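Local coordinates for protein eukaryotic translation initiation factor 4E type 5 (Leishmania major, PDB 7KCJ) that probably binds the 7-methylguanosine cap of messenger RNA and acts as a translation initiation factor of the eIF4E family, at residues 13-18 with 80-85; 20-25 with 70-75; 98-103 with 154-159; 133-138 with 158-163. All blocks are in the same frame, centred on the assembly; numbering follows the deposited sequence.

Contact 1: residues 13-18 with 80-85; sequences ALRDKW and FARNNK
Arg82 lies across the indole of Trp18. CB sits over the six-membered ring, 3.5 Å from its centroid and 4° off the normal, a CH-pi contact. CG passes above the ring atom CE2 of Trp18. CG is anti to the backbone N (chi1 -169°), which keeps the chain running over the indole. CD reaches the carboxylate of Asp16 and lies over one face of the Arg15 guanidinium, 3.6 Å from Arg15 NH1. Arg15 NE donates to Val120 O. At the tip, Arg82 NH1 forms a salt bridge with Asp16 OD2 at 3.3 Å, in which the hydrogen bond is weak and bent. The stronger partner of this guanidinium is Asp137, in a salt bridge with NE. The backbones pair here as antiparallel strands 13-23 and 77-82 of the eIF4E sheet. Asn83 N donates to Lys17 O at 2.9 Å, and Trp18 and Arg82 form a non-hydrogen-bonded pair. Trp18 NE1 donates to Arg15 O at 2.9 Å, which helps set the turn of the indole. Two arginines sit close together, Arg15 NH1 being 3.7 Å from Arg82 NE. Asp16 and Asp137 probably offset their charge, while the indole supports the aliphatic part of Arg82.

Contact 2: residues 20-25 with 70-75; sequences VSFLPL and HQLGMG
Gly75 O accepts a hydrogen bond from a water at 2.7 Å, and the same water donates weakly to Leu23 O at 3.3 Å. This bridge links the end of strand 13-23 to the loop between helix 56-64 and strand 77-82 in the eIF4E fold. No direct hydrogen bond joins the two segments, so the rest of the contact is packing at the surface. Phe22 brings the ring to the contact. Its CG is anti to the backbone N (chi1 170°), and the ring swings toward the loop. The ring edge faces the carbonyl of Leu72, with CZ 4.2 Å from Leu72 O. Alongside, Phe22 CE1 lies 4.3 Å from Leu72 CB. One face of the same ring meets the backbone N of Pro24, offset toward the rim. Beyond the segments, Leu72 packs on Leu78 and Pro67, and Phe22 on Leu50 and Gln48. Three neighbouring strands, 48-55, 13-23 and 77-82, thus meet beside the loop. Further along, Leu25 approaches the loop where Met74 passes into Gly75. The chain turns here with a positive phi at Gly75 (102°). Leu25 uses its CB and one branch. CB lies 3.9 Å from Met74 O, and CD1 comes within 4.0 Å of Gly75 CA.

Contact 3: residues 98-103 with 154-159; sequences RIMINL and RVEVWL
Residues 98-103 and 154-159 run antiparallel, their axes 4.7 Å apart and their directions at 166°. They are neighbouring strands of the curved antiparallel eIF4E sheet, 97-103 lying next to the outer strand 186-191. The hydrogen-bonded pairs are Ile99 with Val157 and Ile101 with Val155, each joined by two backbone bonds. The side chains of these pairs share one face of the sheet with helices 108-121 and 165-178 packed on it. There Ile99 CD1 meets Leu159 CD1 at 4.1 Å, and Leu103 CD1 meets a methyl of Val155. The other face carries Arg98, Met100, Asn102, Arg154, Glu156 and Trp158. Met100 lies beside Glu156, pointing the same way, with SD 3.5 Å from Glu156 CG. Its chain bends at chi2 (-56°) and again at chi3, which carries CE across to Arg154 CD, 3.4 Å away. Asn102 and Arg154 also run side by side. Arg154 NE donates to Asn102 OD1 at 3.3 Å, with the amide and guanidinium planes 82° apart. The amide nitrogen of Asn102 turns instead to Asn187 on the next strand. Arg98 gives its NE to Ser192 O and its NH1 to Glu156. The second carboxylate oxygen of Glu156, OE2, forms a salt bridge with Arg140, so this acid probably stays charged. Its OE1 is held from opposite faces of the carboxylate plane, by Arg98 NH1 at 3.0 Å and by Trp158 NE1, also at 3.0 Å.

Contact 4: residues 133-138 with 158-163; sequences KPVCDV and WLSDST
Val138 lies alongside Trp158, its CG1, anti to the backbone N (chi1 175°), reaching over one face of the indole. This CH-pi contact measures 4.3 Å from CG1 to the centroid of the six-membered ring. Val138 CB also touches the ring, 3.7 Å from Trp158 CE3. Outside the two segments, Tyr90, Tyr93 and Phe193 also pack around this tryptophan. The backbones belong to the beta hairpin of strands 136-143 and 153-159. Its register shifts by one residue between Cys136 and Val138, a beta bulge. Trp158 N donates to Val138 O, and Asp137 N donates to Trp158 O at 3.0 Å. Beyond the bulge, Ser160 N bonds to Val135 O at 2.9 Å. Val135 packs CG1 on Leu159 CB, while Cys136 SG rests 3.5 Å from Leu159 CD2. A water links the polar ends, donating to Asp137 OD2 at 2.6 Å and hydrogen-bonded to Ser160 OG at 2.8 Å. Asp137 OD1 forms a salt bridge with Arg82. Asp161 OD1 closes an Asx turn by accepting from Thr163 N, and Thr163 OG1 donates to the same oxygen. Val138 N, at the bulge, is buried without a partner in the model. The carboxylate of Asp137 is shared between water and arginine, which probably stabilises its negative charge.

All four contacts involve the one antiparallel sheet. Contact 1 and contact 2 both use strand 13-23, with centres about 19 Å apart, and meet where Phe80 CD2 lies 3.7 Å from Val20 CG2. Contact 1 and contact 4 are joined by charge: Arg82 NE binds Asp137 OD1 at 2.9 Å, tying strand 77-82 to strand 136-143. Contact 3 and contact 4 share Trp158 and Leu159, and Val157 CG1 packs 3.8 Å from Cys136 CB. Contact 2 and contact 4 lie on opposite sides of the chain's centre, about 23 Å apart between centres. Contact 1 and contact 3 do not touch; their centres are about 17 Å apart and their nearest atoms about 7 Å.

Contact 1: residues 13-18 with 80-85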
loop_
_atom_site.group_PDB
_atom_site.type_symbol
_atom_site.label_atom_id
_atom_site.label_comp_id
_atom_site.label_asym_id
_atom_site.label_seq_id
_atom_site.Cartn_x
_atom_site.Cartn_y
_atom_site.Cartn_z
ATOM N N ALA A 13 0.836 16.339 -9.615
ATOM C CA ALA A 13 0.918 15.128 -10.413
ATOM C C ALA A 13 1.633 13.965 -9.704
ATOM O O ALA A 13 2.372 14.171 -8.747
ATOM C CB ALA A 13 1.615 15.451 -11.735
ATOM N N LEU A 14 1.380 12.735 -10.164
ATOM C CA LEU A 14 2.064 11.556 -9.656
ATOM C C LEU A 14 3.182 11.233 -10.634
ATOM O O LEU A 14 3.051 11.535 -11.830
ATOM C CB LEU A 14 1.121 10.341 -9.613
ATOM C CG LEU A 14 -0.214 10.550 -8.929
ATOM C CD1 LEU A 14 -1.088 9.331 -9.092
ATOM C CD2 LEU A 14 -0.027 10.926 -7.453
ATOM N N ARG A 15 4.247 10.563 -10.151
ATOM C CA ARG A 15 5.314 10.143 -11.053
ATOM C C ARG A 15 4.796 8.933 -11.852
ATOM O O ARG A 15 4.187 8.019 -11.285
ATOM C CB ARG A 15 6.613 9.826 -10.289
ATOM C CG ARG A 15 6.468 8.698 -9.283
ATOM C CD ARG A 15 7.717 8.512 -8.457
ATOM N NE ARG A 15 7.644 7.268 -7.703
ATOM C CZ ARG A 15 8.175 6.114 -8.098
ATOM N NH1 ARG A 15 8.882 6.048 -9.221
ATOM N NH2 ARG A 15 8.047 5.032 -7.349
ATOM N N ASP A 16 4.924 8.978 -13.182
ATOM C CA ASP A 16 4.403 7.905 -14.057
ATOM C C ASP A 16 2.879 7.649 -13.768
ATOM O O ASP A 16 2.251 8.507 -13.164
ATOM C CB ASP A 16 5.261 6.633 -13.872
ATOM C CG ASP A 16 6.747 6.857 -14.029
ATOM O OD1 ASP A 16 7.178 7.204 -15.143
ATOM O OD2 ASP A 16 7.478 6.664 -13.045
ATOM N N LYS A 17 2.311 6.502 -14.118
ATOM C CA LYS A 17 0.914 6.198 -13.782
ATOM C C LYS A 17 0.871 4.970 -12.881
ATOM O O LYS A 17 1.779 4.137 -12.912
ATOM C CB LYS A 17 0.043 6.015 -15.036
ATOM C CG LYS A 17 0.726 5.190 -16.128
ATOM C CD LYS A 17 -0.189 4.860 -17.293
ATOM C CE LYS A 17 0.492 3.941 -18.281
ATOM N NZ LYS A 17 -0.467 3.405 -19.285
ATOM N N TRP A 18 -0.180 4.858 -12.072
ATOM C CA TRP A 18 -0.351 3.751 -11.147
ATOM C C TRP A 18 -1.708 3.109 -11.407
ATOM O O TRP A 18 -2.691 3.827 -11.561
ATOM C CB TRP A 18 -0.279 4.277 -9.690
ATOM C CG TRP A 18 1.037 4.943 -9.371
ATOM C CD1 TRP A 18 1.469 6.164 -9.806
ATOM C CD2 TRP A 18 2.101 4.403 -8.566
ATOM N NE1 TRP A 18 2.738 6.417 -9.325
ATOM C CE2 TRP A 18 3.160 5.337 -8.587
ATOM C CE3 TRP A 18 2.248 3.239 -7.810
ATOM C CZ2 TRP A 18 4.354 5.128 -7.890
ATOM C CZ3 TRP A 18 3.446 3.018 -7.145
ATOM C CH2 TRP A 18 4.476 3.958 -7.183
ATOM N N PHE A 80 -1.879 -0.571 -5.493
ATOM C CA PHE A 80 -1.444 0.468 -6.425
ATOM C C PHE A 80 -0.137 -0.022 -7.044
ATOM O O PHE A 80 0.836 -0.252 -6.310
ATOM C CB PHE A 80 -1.187 1.810 -5.709
ATOM C CG PHE A 80 -2.379 2.384 -4.981
ATOM C CD1 PHE A 80 -2.754 1.897 -3.742
ATOM C CD2 PHE A 80 -3.112 3.423 -5.530
ATOM C CE1 PHE A 80 -3.850 2.424 -3.080
ATOM C CE2 PHE A 80 -4.211 3.939 -4.870
ATOM C CZ PHE A 80 -4.566 3.450 -3.645
ATOM N N ALA A 81 -0.090 -0.172 -8.380
ATOM C CA ALA A 81 1.138 -0.627 -9.027
ATOM C C ALA A 81 1.564 0.335 -10.107
ATOM O O ALA A 81 0.779 0.617 -11.010
ATOM C CB ALA A 81 0.970 -2.021 -9.613
ATOM N N ARG A 82 2.811 0.803 -10.048
ATOM C CA ARG A 82 3.308 1.715 -11.055
ATOM C C ARG A 82 3.502 1.005 -12.404
ATOM O O ARG A 82 4.201 -0.006 -12.472
ATOM C CB ARG A 82 4.599 2.390 -10.563
ATOM C CG ARG A 82 5.036 3.542 -11.455
ATOM C CD ARG A 82 6.346 4.135 -10.990
ATOM N NE ARG A 82 7.427 3.148 -10.980
ATOM C CZ ARG A 82 8.173 2.841 -12.039
ATOM N NH1 ARG A 82 7.970 3.447 -13.202
ATOM N NH2 ARG A 82 9.138 1.935 -11.936
ATOM N N ASN A 83 2.844 1.517 -13.466
ATOM C CA ASN A 83 2.913 1.018 -14.847
ATOM C C ASN A 83 2.510 -0.448 -15.044
ATOM O O ASN A 83 2.933 -1.047 -16.034
ATOM C CB ASN A 83 4.323 1.225 -15.430
ATOM C CG ASN A 83 4.711 2.630 -15.774
ATOM O OD1 ASN A 83 5.902 2.953 -15.861
ATOM N ND2 ASN A 83 3.746 3.503 -16.012
ATOM N N ASN A 84 1.693 -1.025 -14.153
ATOM C CA ASN A 84 1.331 -2.434 -14.299
ATOM C C ASN A 84 -0.120 -2.661 -13.930
ATOM O O ASN A 84 -0.497 -2.438 -12.773
ATOM C CB ASN A 84 2.258 -3.299 -13.452
ATOM C CG ASN A 84 2.064 -4.787 -13.655
ATOM O OD1 ASN A 84 1.379 -5.230 -14.581
ATOM N ND2 ASN A 84 2.669 -5.589 -12.792
ATOM N N LYS A 85 -0.948 -3.074 -14.913
ATOM C CA LYS A 85 -2.353 -3.319 -14.623
ATOM C C LYS A 85 -2.657 -4.771 -14.237
ATOM O O LYS A 85 -3.816 -5.076 -13.951
ATOM C CB LYS A 85 -3.276 -2.825 -15.747
ATOM C CG LYS A 85 -3.258 -3.625 -17.031
ATOM C CD LYS A 85 -4.394 -3.135 -17.948
ATOM C CE LYS A 85 -4.110 -1.769 -18.542
ATOM N NZ LYS A 85 -5.294 -1.185 -19.252
#

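Contact 2: residues 20-25 with 70-75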
loop_
_atom_site.group_PDB
_atom_site.type_symbol
_atom_site.label_atom_id
_atom_site.label_comp_id
_atom_site.label_asym_id
_atom_site.label_seq_id
_atom_site.Cartn_x
_atom_site.Cartn_y
_atom_site.Cartn_z
ATOM N N VAL A 20 -4.870 0.971 -10.070
ATOM C CA VAL A 20 -5.529 0.684 -8.801
ATOM C C VAL A 20 -6.455 -0.520 -8.963
ATOM O O VAL A 20 -7.206 -0.606 -9.937
ATOM C CB VAL A 20 -6.309 1.915 -8.268
ATOM C CG1 VAL A 20 -6.762 1.692 -6.833
ATOM C CG2 VAL A 20 -5.474 3.193 -8.363
ATOM N N SER A 21 -6.378 -1.457 -8.035
ATOM C CA SER A 21 -7.235 -2.636 -8.050
ATOM C C SER A 21 -7.592 -3.051 -6.627
ATOM O O SER A 21 -6.870 -2.740 -5.676
ATOM C CB SER A 21 -6.585 -3.778 -8.818
ATOM O OG SER A 21 -5.390 -4.136 -8.158
ATOM N N PHE A 22 -8.713 -3.736 -6.475
ATOM C CA PHE A 22 -9.183 -4.148 -5.161
ATOM C C PHE A 22 -9.335 -5.656 -5.106
ATOM O O PHE A 22 -10.103 -6.210 -5.882
ATOM C CB PHE A 22 -10.517 -3.450 -4.860
ATOM C CG PHE A 22 -11.237 -3.961 -3.639
ATOM C CD1 PHE A 22 -10.743 -3.715 -2.373
ATOM C CD2 PHE A 22 -12.407 -4.673 -3.758
ATOM C CE1 PHE A 22 -11.402 -4.180 -1.257
ATOM C CE2 PHE A 22 -13.069 -5.131 -2.637
ATOM C CZ PHE A 22 -12.559 -4.890 -1.399
ATOM N N LEU A 23 -8.662 -6.315 -4.182
ATOM C CA LEU A 23 -8.775 -7.762 -4.017
ATOM C C LEU A 23 -9.481 -8.063 -2.703
ATOM O O LEU A 23 -8.934 -7.804 -1.638
ATOM C CB LEU A 23 -7.389 -8.430 -4.046
ATOM C CG LEU A 23 -7.314 -9.966 -3.728
ATOM C CD1 LEU A 23 -8.257 -10.762 -4.571
ATOM C CD2 LEU A 23 -5.931 -10.518 -3.964
ATOM N N PRO A 24 -10.704 -8.570 -2.747
ATOM C CA PRO A 24 -11.413 -8.883 -1.501
ATOM C C PRO A 24 -10.898 -10.151 -0.807
ATOM O O PRO A 24 -10.025 -10.849 -1.332
ATOM C CB PRO A 24 -12.866 -9.025 -1.956
ATOM C CG PRO A 24 -12.802 -9.359 -3.369
ATOM C CD PRO A 24 -11.509 -8.891 -3.937
ATOM N N LEU A 25 -11.434 -10.454 0.386
ATOM C CA LEU A 25 -11.127 -11.678 1.129
ATOM C C LEU A 25 -11.496 -12.889 0.277
ATOM O O LEU A 25 -12.585 -12.898 -0.315
ATOM C CB LEU A 25 -11.987 -11.700 2.417
ATOM C CG LEU A 25 -12.031 -13.023 3.208
ATOM C CD1 LEU A 25 -10.744 -13.221 3.987
ATOM C CD2 LEU A 25 -13.237 -13.068 4.141
ATOM N N HIS A 70 -10.143 1.372 6.553
ATOM C CA HIS A 70 -10.435 0.474 7.675
ATOM C C HIS A 70 -11.734 -0.299 7.505
ATOM O O HIS A 70 -11.899 -1.369 8.093
ATOM C CB HIS A 70 -10.393 1.207 9.023
ATOM C CG HIS A 70 -11.340 2.367 9.144
ATOM N ND1 HIS A 70 -12.561 2.241 9.800
ATOM C CD2 HIS A 70 -11.202 3.644 8.723
ATOM C CE1 HIS A 70 -13.124 3.437 9.744
ATOM N NE2 HIS A 70 -12.351 4.311 9.099
ATOM N N GLN A 71 -12.631 0.191 6.656
ATOM C CA GLN A 71 -13.902 -0.462 6.354
ATOM C C GLN A 71 -13.881 -1.359 5.162
ATOM O O GLN A 71 -14.918 -1.957 4.871
ATOM C CB GLN A 71 -15.021 0.564 6.170
ATOM C CG GLN A 71 -15.443 1.223 7.456
ATOM C CD GLN A 71 -15.819 0.160 8.504
ATOM O OE1 GLN A 71 -16.617 -0.775 8.259
ATOM N NE2 GLN A 71 -15.197 0.242 9.676
ATOM N N LEU A 72 -12.743 -1.462 4.437
ATOM C CA LEU A 72 -12.677 -2.311 3.256
ATOM C C LEU A 72 -12.866 -3.799 3.553
ATOM O O LEU A 72 -13.342 -4.537 2.682
ATOM C CB LEU A 72 -11.392 -2.066 2.461
ATOM C CG LEU A 72 -11.334 -0.704 1.744
ATOM C CD1 LEU A 72 -10.001 -0.539 1.034
ATOM C CD2 LEU A 72 -12.484 -0.553 0.757
ATOM N N GLY A 73 -12.507 -4.226 4.754
ATOM C CA GLY A 73 -12.689 -5.623 5.134
ATOM C C GLY A 73 -11.402 -6.355 5.394
ATOM O O GLY A 73 -10.477 -6.296 4.591
ATOM N N MET A 74 -11.355 -7.041 6.535
ATOM C CA MET A 74 -10.241 -7.867 6.976
ATOM C C MET A 74 -10.019 -8.953 5.919
ATOM O O MET A 74 -10.966 -9.626 5.519
ATOM C CB MET A 74 -10.580 -8.496 8.337
ATOM C CG MET A 74 -9.658 -9.618 8.736
ATOM S SD MET A 74 -8.041 -8.970 9.156
ATOM C CE MET A 74 -8.329 -8.515 10.874
ATOM N N GLY A 75 -8.803 -9.038 5.425
ATOM C CA GLY A 75 -8.479 -10.000 4.382
ATOM C C GLY A 75 -8.397 -9.379 3.003
ATOM O O GLY A 75 -7.858 -10.002 2.085
HETATM O O HOH W 1 -6.752 -9.944 -0.366
#

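Contact 3: residues 98-103 with 154-159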
loop_
_atom_site.group_PDB
_atom_site.type_symbol
_atom_site.label_atom_id
_atom_site.label_comp_id
_atom_site.label_asym_id
_atom_site.label_seq_id
_atom_site.Cartn_x
_atom_site.Cartn_y
_atom_site.Cartn_z
ATOM N N ARG A 98 10.588 -5.132 1.393
ATOM C CA ARG A 98 9.383 -4.401 1.742
ATOM C C ARG A 98 9.441 -3.688 3.081
ATOM O O ARG A 98 10.254 -4.025 3.941
ATOM C CB ARG A 98 8.165 -5.333 1.665
ATOM C CG ARG A 98 8.156 -6.393 2.735
ATOM C CD ARG A 98 7.144 -7.483 2.450
ATOM N NE ARG A 98 7.294 -8.582 3.400
ATOM C CZ ARG A 98 6.284 -9.240 3.960
ATOM N NH1 ARG A 98 5.027 -8.912 3.677
ATOM N NH2 ARG A 98 6.520 -10.214 4.827
ATOM N N ILE A 99 8.574 -2.674 3.237
ATOM C CA ILE A 99 8.432 -1.921 4.477
ATOM C C ILE A 99 6.971 -2.016 4.897
ATOM O O ILE A 99 6.081 -1.736 4.093
ATOM C CB ILE A 99 8.898 -0.442 4.312
ATOM C CG1 ILE A 99 10.415 -0.353 4.134
ATOM C CG2 ILE A 99 8.447 0.411 5.490
ATOM C CD1 ILE A 99 10.880 0.989 3.672
ATOM N N MET A 100 6.711 -2.473 6.128
ATOM C CA MET A 100 5.342 -2.553 6.642
ATOM C C MET A 100 5.136 -1.458 7.644
ATOM O O MET A 100 5.959 -1.282 8.541
ATOM C CB MET A 100 5.043 -3.895 7.333
ATOM C CG MET A 100 5.513 -5.103 6.584
ATOM S SD MET A 100 4.970 -5.372 4.923
ATOM C CE MET A 100 3.387 -6.161 5.280
ATOM N N ILE A 101 4.065 -0.696 7.475
ATOM C CA ILE A 101 3.693 0.375 8.392
ATOM C C ILE A 101 2.302 0.059 8.931
ATOM O O ILE A 101 1.337 0.077 8.160
ATOM C CB ILE A 101 3.696 1.738 7.659
ATOM C CG1 ILE A 101 5.061 2.031 7.022
ATOM C CG2 ILE A 101 3.296 2.870 8.593
ATOM C CD1 ILE A 101 4.971 2.745 5.794
ATOM N N ASN A 102 2.185 -0.228 10.231
ATOM C CA ASN A 102 0.869 -0.469 10.846
ATOM C C ASN A 102 0.365 0.816 11.483
ATOM O O ASN A 102 1.094 1.433 12.249
ATOM C CB ASN A 102 0.935 -1.563 11.891
ATOM C CG ASN A 102 1.247 -2.906 11.282
ATOM O OD1 ASN A 102 0.358 -3.576 10.748
ATOM N ND2 ASN A 102 2.502 -3.320 11.340
ATOM N N LEU A 103 -0.849 1.246 11.134
ATOM C CA LEU A 103 -1.415 2.493 11.638
ATOM C C LEU A 103 -2.597 2.090 12.497
ATOM O O LEU A 103 -3.564 1.559 11.968
ATOM C CB LEU A 103 -1.864 3.369 10.453
ATOM C CG LEU A 103 -0.787 3.695 9.441
ATOM C CD1 LEU A 103 -1.376 4.377 8.188
ATOM C CD2 LEU A 103 0.346 4.535 10.093
ATOM N N ARG A 154 -2.869 -1.587 7.593
ATOM C CA ARG A 154 -1.458 -1.849 7.328
ATOM C C ARG A 154 -1.116 -1.420 5.926
ATOM O O ARG A 154 -1.806 -1.812 4.995
ATOM C CB ARG A 154 -1.094 -3.329 7.490
ATOM C CG ARG A 154 0.423 -3.541 7.320
ATOM C CD ARG A 154 0.826 -4.986 7.202
ATOM N NE ARG A 154 0.393 -5.810 8.319
ATOM C CZ ARG A 154 0.484 -7.138 8.342
ATOM N NH1 ARG A 154 0.964 -7.799 7.290
ATOM N NH2 ARG A 154 0.064 -7.819 9.402
ATOM N N VAL A 155 -0.056 -0.648 5.765
ATOM C CA VAL A 155 0.423 -0.252 4.456
ATOM C C VAL A 155 1.711 -1.028 4.194
ATOM O O VAL A 155 2.609 -1.059 5.040
ATOM C CB VAL A 155 0.631 1.271 4.330
ATOM C CG1 VAL A 155 1.045 1.637 2.899
ATOM C CG2 VAL A 155 -0.627 2.032 4.727
ATOM N N GLU A 156 1.771 -1.721 3.073
ATOM C CA GLU A 156 2.927 -2.520 2.678
ATOM C C GLU A 156 3.529 -1.871 1.431
ATOM O O GLU A 156 2.836 -1.719 0.426
ATOM C CB GLU A 156 2.481 -3.962 2.377
ATOM C CG GLU A 156 3.567 -4.873 1.808
ATOM C CD GLU A 156 3.104 -6.290 1.517
ATOM O OE1 GLU A 156 3.954 -7.205 1.486
ATOM O OE2 GLU A 156 1.881 -6.483 1.320
ATOM N N VAL A 157 4.800 -1.484 1.494
ATOM C CA VAL A 157 5.486 -0.841 0.367
ATOM C C VAL A 157 6.531 -1.783 -0.207
ATOM O O VAL A 157 7.384 -2.238 0.545
ATOM C CB VAL A 157 6.193 0.465 0.833
ATOM C CG1 VAL A 157 6.722 1.248 -0.366
ATOM C CG2 VAL A 157 5.276 1.337 1.705
ATOM N N TRP A 158 6.514 -2.053 -1.522
ATOM C CA TRP A 158 7.520 -2.916 -2.160
ATOM C C TRP A 158 8.550 -2.069 -2.857
ATOM O O TRP A 158 8.200 -1.244 -3.699
ATOM C CB TRP A 158 6.908 -3.901 -3.172
ATOM C CG TRP A 158 5.986 -4.950 -2.601
ATOM C CD1 TRP A 158 5.683 -5.167 -1.285
ATOM C CD2 TRP A 158 5.229 -5.912 -3.350
ATOM N NE1 TRP A 158 4.783 -6.201 -1.173
ATOM C CE2 TRP A 158 4.492 -6.679 -2.427
ATOM C CE3 TRP A 158 5.114 -6.214 -4.715
ATOM C CZ2 TRP A 158 3.615 -7.689 -2.827
ATOM C CZ3 TRP A 158 4.278 -7.253 -5.099
ATOM C CH2 TRP A 158 3.550 -7.982 -4.156
ATOM N N LEU A 159 9.813 -2.224 -2.471
ATOM C CA LEU A 159 10.906 -1.477 -3.075
ATOM C C LEU A 159 11.605 -2.372 -4.096
ATOM O O LEU A 159 11.834 -3.543 -3.811
ATOM C CB LEU A 159 11.939 -1.035 -2.023
ATOM C CG LEU A 159 11.496 -0.664 -0.597
ATOM C CD1 LEU A 159 12.630 -0.147 0.175
ATOM C CD2 LEU A 159 10.477 0.407 -0.598
#

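Contact 4: residues 133-138 with 158-163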
loop_
_atom_site.group_PDB
_atom_site.type_symbol
_atom_site.label_atom_id
_atom_site.label_comp_id
_atom_site.label_asym_id
_atom_site.label_seq_id
_atom_site.Cartn_x
_atom_site.Cartn_y
_atom_site.Cartn_z
ATOM N N LYS A 133 15.971 9.203 -6.925
ATOM C CA LYS A 133 15.737 8.038 -7.775
ATOM C C LYS A 133 14.742 7.151 -7.056
ATOM O O LYS A 133 15.141 6.285 -6.272
ATOM C CB LYS A 133 17.038 7.264 -8.009
ATOM C CG LYS A 133 16.951 6.242 -9.139
ATOM C CD LYS A 133 18.331 5.701 -9.511
ATOM C CE LYS A 133 19.259 6.787 -10.007
ATOM N NZ LYS A 133 20.654 6.298 -10.160
ATOM N N PRO A 134 13.438 7.401 -7.257
ATOM C CA PRO A 134 12.420 6.621 -6.543
ATOM C C PRO A 134 12.405 5.135 -6.891
ATOM O O PRO A 134 12.516 4.746 -8.052
ATOM C CB PRO A 134 11.116 7.342 -6.891
ATOM C CG PRO A 134 11.526 8.687 -7.420
ATOM C CD PRO A 134 12.820 8.428 -8.111
ATOM N N VAL A 135 12.274 4.303 -5.860
ATOM C CA VAL A 135 12.349 2.859 -6.016
ATOM C C VAL A 135 11.098 2.100 -5.443
ATOM O O VAL A 135 10.986 0.882 -5.605
ATOM C CB VAL A 135 13.713 2.443 -5.399
ATOM C CG1 VAL A 135 13.596 1.502 -4.204
ATOM C CG2 VAL A 135 14.683 1.935 -6.455
ATOM N N CYS A 136 10.134 2.828 -4.857
ATOM C CA CYS A 136 8.906 2.241 -4.327
ATOM C C CYS A 136 7.911 2.004 -5.504
ATOM O O CYS A 136 7.378 2.970 -6.027
ATOM C CB CYS A 136 8.316 3.146 -3.245
ATOM S SG CYS A 136 9.461 3.535 -1.885
ATOM N N ASP A 137 7.702 0.740 -5.955
ATOM C CA ASP A 137 6.835 0.480 -7.119
ATOM C C ASP A 137 5.487 -0.148 -6.860
ATOM O O ASP A 137 4.698 -0.230 -7.797
ATOM C CB ASP A 137 7.534 -0.378 -8.170
ATOM C CG ASP A 137 8.757 0.269 -8.744
ATOM O OD1 ASP A 137 8.715 1.490 -8.997
ATOM O OD2 ASP A 137 9.765 -0.438 -8.925
ATOM N N VAL A 138 5.224 -0.653 -5.664
ATOM C CA VAL A 138 3.932 -1.242 -5.335
ATOM C C VAL A 138 3.542 -0.797 -3.933
ATOM O O VAL A 138 4.372 -0.817 -3.005
ATOM C CB VAL A 138 3.860 -2.795 -5.456
ATOM C CG1 VAL A 138 2.512 -3.320 -4.977
ATOM C CG2 VAL A 138 4.118 -3.274 -6.882
ATOM N N TRP A 158 6.514 -2.053 -1.522
ATOM C CA TRP A 158 7.520 -2.916 -2.160
ATOM C C TRP A 158 8.550 -2.069 -2.857
ATOM O O TRP A 158 8.200 -1.244 -3.699
ATOM C CB TRP A 158 6.908 -3.901 -3.172
ATOM C CG TRP A 158 5.986 -4.950 -2.601
ATOM C CD1 TRP A 158 5.683 -5.167 -1.285
ATOM C CD2 TRP A 158 5.229 -5.912 -3.350
ATOM N NE1 TRP A 158 4.783 -6.201 -1.173
ATOM C CE2 TRP A 158 4.492 -6.679 -2.427
ATOM C CE3 TRP A 158 5.114 -6.214 -4.715
ATOM C CZ2 TRP A 158 3.615 -7.689 -2.827
ATOM C CZ3 TRP A 158 4.278 -7.253 -5.099
ATOM C CH2 TRP A 158 3.550 -7.982 -4.156
ATOM N N LEU A 159 9.813 -2.224 -2.471
ATOM C CA LEU A 159 10.906 -1.477 -3.075
ATOM C C LEU A 159 11.605 -2.372 -4.096
ATOM O O LEU A 159 11.834 -3.543 -3.811
ATOM C CB LEU A 159 11.939 -1.035 -2.023
ATOM C CG LEU A 159 11.496 -0.664 -0.597
ATOM C CD1 LEU A 159 12.630 -0.147 0.175
ATOM C CD2 LEU A 159 10.477 0.407 -0.598
ATOM N N SER A 160 11.979 -1.830 -5.246
ATOM C CA SER A 160 12.710 -2.613 -6.254
ATOM C C SER A 160 14.195 -2.799 -5.880
ATOM O O SER A 160 14.830 -3.753 -6.345
ATOM C CB SER A 160 12.572 -1.993 -7.637
ATOM O OG SER A 160 13.154 -0.702 -7.688
ATOM N N ASP A 161 14.732 -1.927 -5.001
ATOM C CA ASP A 161 16.115 -2.037 -4.543
ATOM C C ASP A 161 16.166 -2.059 -3.011
ATOM O O ASP A 161 15.909 -1.044 -2.367
ATOM C CB ASP A 161 16.956 -0.895 -5.117
ATOM C CG ASP A 161 18.410 -0.892 -4.699
ATOM O OD1 ASP A 161 18.863 -1.892 -4.096
ATOM O OD2 ASP A 161 19.103 0.110 -4.974
ATOM N N SER A 162 16.518 -3.213 -2.439
ATOM C CA SER A 162 16.604 -3.427 -1.004
ATOM C C SER A 162 17.680 -2.585 -0.313
ATOM O O SER A 162 17.578 -2.344 0.889
ATOM C CB SER A 162 16.807 -4.904 -0.690
ATOM O OG SER A 162 18.096 -5.335 -1.086
ATOM N N THR A 163 18.696 -2.131 -1.050
ATOM C CA THR A 163 19.734 -1.285 -0.474
ATOM C C THR A 163 19.236 0.148 -0.171
ATOM O O THR A 163 19.961 0.916 0.458
ATOM C CB THR A 163 21.003 -1.292 -1.333
ATOM O OG1 THR A 163 20.716 -0.656 -2.576
ATOM C CG2 THR A 163 21.552 -2.694 -1.554
HETATM O O HOH W 2 11.987 0.749 -9.721
#